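Local atomic coordinates of glycosyl hydrolase, family 38 (Enterococcus faecalis, PDB entry 5KBP), a protein that probably hydrolyses alpha-mannosidic linkages in carbohydrates, as a metal-binding family 38 glycoside hydrolase. Residues A[618-623]-A[631-636]. Numbering follows the deposited sequence.
Sequences ERLEEE and RERLAQ
Glu623 reaches from the short helix 619-625 to the backbone of Leu634 and Ala635, tying the helix to the returning arm of the excursion that joins antiparallel strands 601-613 and 641-653 in the C-terminal part of this family 38 enzyme. Its CB lies against Arg633, 4.2 Å from that residue's CG. From there the chain runs out extended (chi2 -175°), antiparallel to the Arg633 side chain, whose CB lies 3.3 Å from OE2. At the tip the carboxylate accepts two consecutive amides. OE1 takes Leu634 N through its syn lone pair, at 2.7 Å and a fairly straight 165°. OE2 takes Ala635 N at 3.2 Å on the syn side too, but with the donor 31° out of the carboxylate plane. Outside the two segments, Arg628 adds a salt bridge to OE1, so the buried carboxylate is probably kept ionised. The Arg633 guanidinium finds its partners outside the two segments: a salt bridge to Glu756 and NH1 to Ile568 O join the loop to the rest of the domain, while NE bonds Arg628 O within the same excursion. Next to the carboxylate, Ala635 CB packs on Leu620 CB at 3.9 Å. Arg619, salt-bridged to Asp617, bends at chi2 and chi3 to lay its guanidinium beside the loop; Ala635 CA sits over one face, nearer its margin than its centre, 4.1 Å above the plane.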
# COMPACT_ATOMS: atom_id res chain seq x y z
N GLU A 618 -14.31 -28.84 -10.96
CA GLU A 618 -13.58 -28.25 -12.08
C GLU A 618 -14.49 -27.54 -13.08
O GLU A 618 -13.98 -26.80 -13.93
CB GLU A 618 -12.78 -29.34 -12.81
CG GLU A 618 -13.63 -30.44 -13.43
CD GLU A 618 -14.09 -31.47 -12.42
OE1 GLU A 618 -13.57 -31.47 -11.28
OE2 GLU A 618 -14.98 -32.28 -12.76
N ARG A 619 -15.81 -27.74 -13.00
CA ARG A 619 -16.71 -27.11 -13.95
C ARG A 619 -16.87 -25.61 -13.70
O ARG A 619 -17.32 -24.90 -14.60
CB ARG A 619 -18.08 -27.80 -13.90
CG ARG A 619 -18.04 -29.25 -14.34
CD ARG A 619 -18.74 -30.16 -13.34
NE ARG A 619 -20.20 -30.01 -13.36
CZ ARG A 619 -21.02 -30.62 -12.52
NH1 ARG A 619 -20.54 -31.42 -11.58
NH2 ARG A 619 -22.33 -30.42 -12.61
N LEU A 620 -16.52 -25.12 -12.51
CA LEU A 620 -16.72 -23.70 -12.22
C LEU A 620 -15.77 -22.83 -13.02
O LEU A 620 -16.16 -21.77 -13.52
CB LEU A 620 -16.57 -23.43 -10.72
CG LEU A 620 -16.71 -21.96 -10.33
CD1 LEU A 620 -18.08 -21.42 -10.74
CD2 LEU A 620 -16.47 -21.77 -8.84
N GLU A 621 -14.50 -23.24 -13.14
CA GLU A 621 -13.52 -22.42 -13.84
C GLU A 621 -13.92 -22.19 -15.29
O GLU A 621 -13.79 -21.07 -15.81
CB GLU A 621 -12.14 -23.06 -13.76
CG GLU A 621 -11.08 -22.33 -14.57
CD GLU A 621 -9.70 -22.95 -14.44
OE1 GLU A 621 -9.26 -23.19 -13.30
OE2 GLU A 621 -9.07 -23.22 -15.48
N GLU A 622 -14.41 -23.23 -15.97
CA GLU A 622 -14.86 -23.06 -17.35
C GLU A 622 -16.07 -22.14 -17.43
O GLU A 622 -16.19 -21.34 -18.36
CB GLU A 622 -15.18 -24.42 -17.96
CG GLU A 622 -13.96 -25.24 -18.32
CD GLU A 622 -13.15 -24.60 -19.44
OE1 GLU A 622 -13.70 -24.41 -20.54
OE2 GLU A 622 -11.96 -24.29 -19.20
N GLU A 623 -16.98 -22.24 -16.46
CA GLU A 623 -18.16 -21.38 -16.47
C GLU A 623 -17.80 -19.93 -16.14
O GLU A 623 -18.53 -19.01 -16.54
CB GLU A 623 -19.21 -21.90 -15.48
CG GLU A 623 -19.71 -23.30 -15.82
CD GLU A 623 -20.83 -23.76 -14.91
OE1 GLU A 623 -21.88 -24.19 -15.43
OE2 GLU A 623 -20.66 -23.69 -13.67
N ARG A 631 -26.78 -17.87 -12.90
CA ARG A 631 -27.97 -18.68 -12.69
C ARG A 631 -27.98 -19.94 -13.54
O ARG A 631 -28.66 -20.91 -13.18
CB ARG A 631 -29.23 -17.86 -12.96
CG ARG A 631 -29.70 -17.04 -11.77
CD ARG A 631 -31.09 -16.47 -12.00
NE ARG A 631 -31.09 -15.41 -13.00
CZ ARG A 631 -32.19 -14.90 -13.55
NH1 ARG A 631 -33.39 -15.36 -13.19
NH2 ARG A 631 -32.10 -13.94 -14.45
N GLU A 632 -27.25 -19.96 -14.66
CA GLU A 632 -27.20 -21.11 -15.55
C GLU A 632 -26.00 -22.01 -15.27
O GLU A 632 -25.65 -22.84 -16.11
CB GLU A 632 -27.18 -20.64 -17.01
CG GLU A 632 -28.34 -19.75 -17.39
CD GLU A 632 -29.65 -20.51 -17.50
OE1 GLU A 632 -29.63 -21.68 -17.92
OE2 GLU A 632 -30.70 -19.93 -17.16
N ARG A 633 -25.36 -21.85 -14.11
CA ARG A 633 -24.13 -22.58 -13.81
C ARG A 633 -24.44 -23.94 -13.22
O ARG A 633 -25.24 -24.06 -12.28
CB ARG A 633 -23.25 -21.76 -12.87
CG ARG A 633 -22.63 -20.55 -13.55
CD ARG A 633 -21.66 -19.79 -12.67
NE ARG A 633 -20.98 -18.75 -13.43
CZ ARG A 633 -20.15 -17.86 -12.91
NH1 ARG A 633 -19.89 -17.86 -11.61
NH2 ARG A 633 -19.58 -16.95 -13.69
N LEU A 634 -23.81 -24.98 -13.77
CA LEU A 634 -24.04 -26.36 -13.37
C LEU A 634 -23.04 -26.86 -12.35
O LEU A 634 -23.17 -28.00 -11.88
CB LEU A 634 -24.01 -27.27 -14.60
CG LEU A 634 -24.87 -26.85 -15.79
CD1 LEU A 634 -24.56 -27.72 -17.00
CD2 LEU A 634 -26.35 -26.92 -15.43
N ALA A 635 -22.04 -26.06 -11.99
CA ALA A 635 -21.01 -26.51 -11.07
C ALA A 635 -21.60 -26.83 -9.70
O ALA A 635 -22.54 -26.16 -9.25
CB ALA A 635 -19.91 -25.45 -10.93
N GLN A 636 -21.06 -27.86 -9.06
CA GLN A 636 -21.46 -28.25 -7.72
C GLN A 636 -20.24 -28.25 -6.81
O GLN A 636 -19.10 -28.09 -7.25
CB GLN A 636 -22.12 -29.63 -7.73
CG GLN A 636 -23.28 -29.75 -8.70
CD GLN A 636 -24.40 -28.77 -8.41
OE1 GLN A 636 -24.65 -28.43 -7.25
NE2 GLN A 636 -25.08 -28.31 -9.45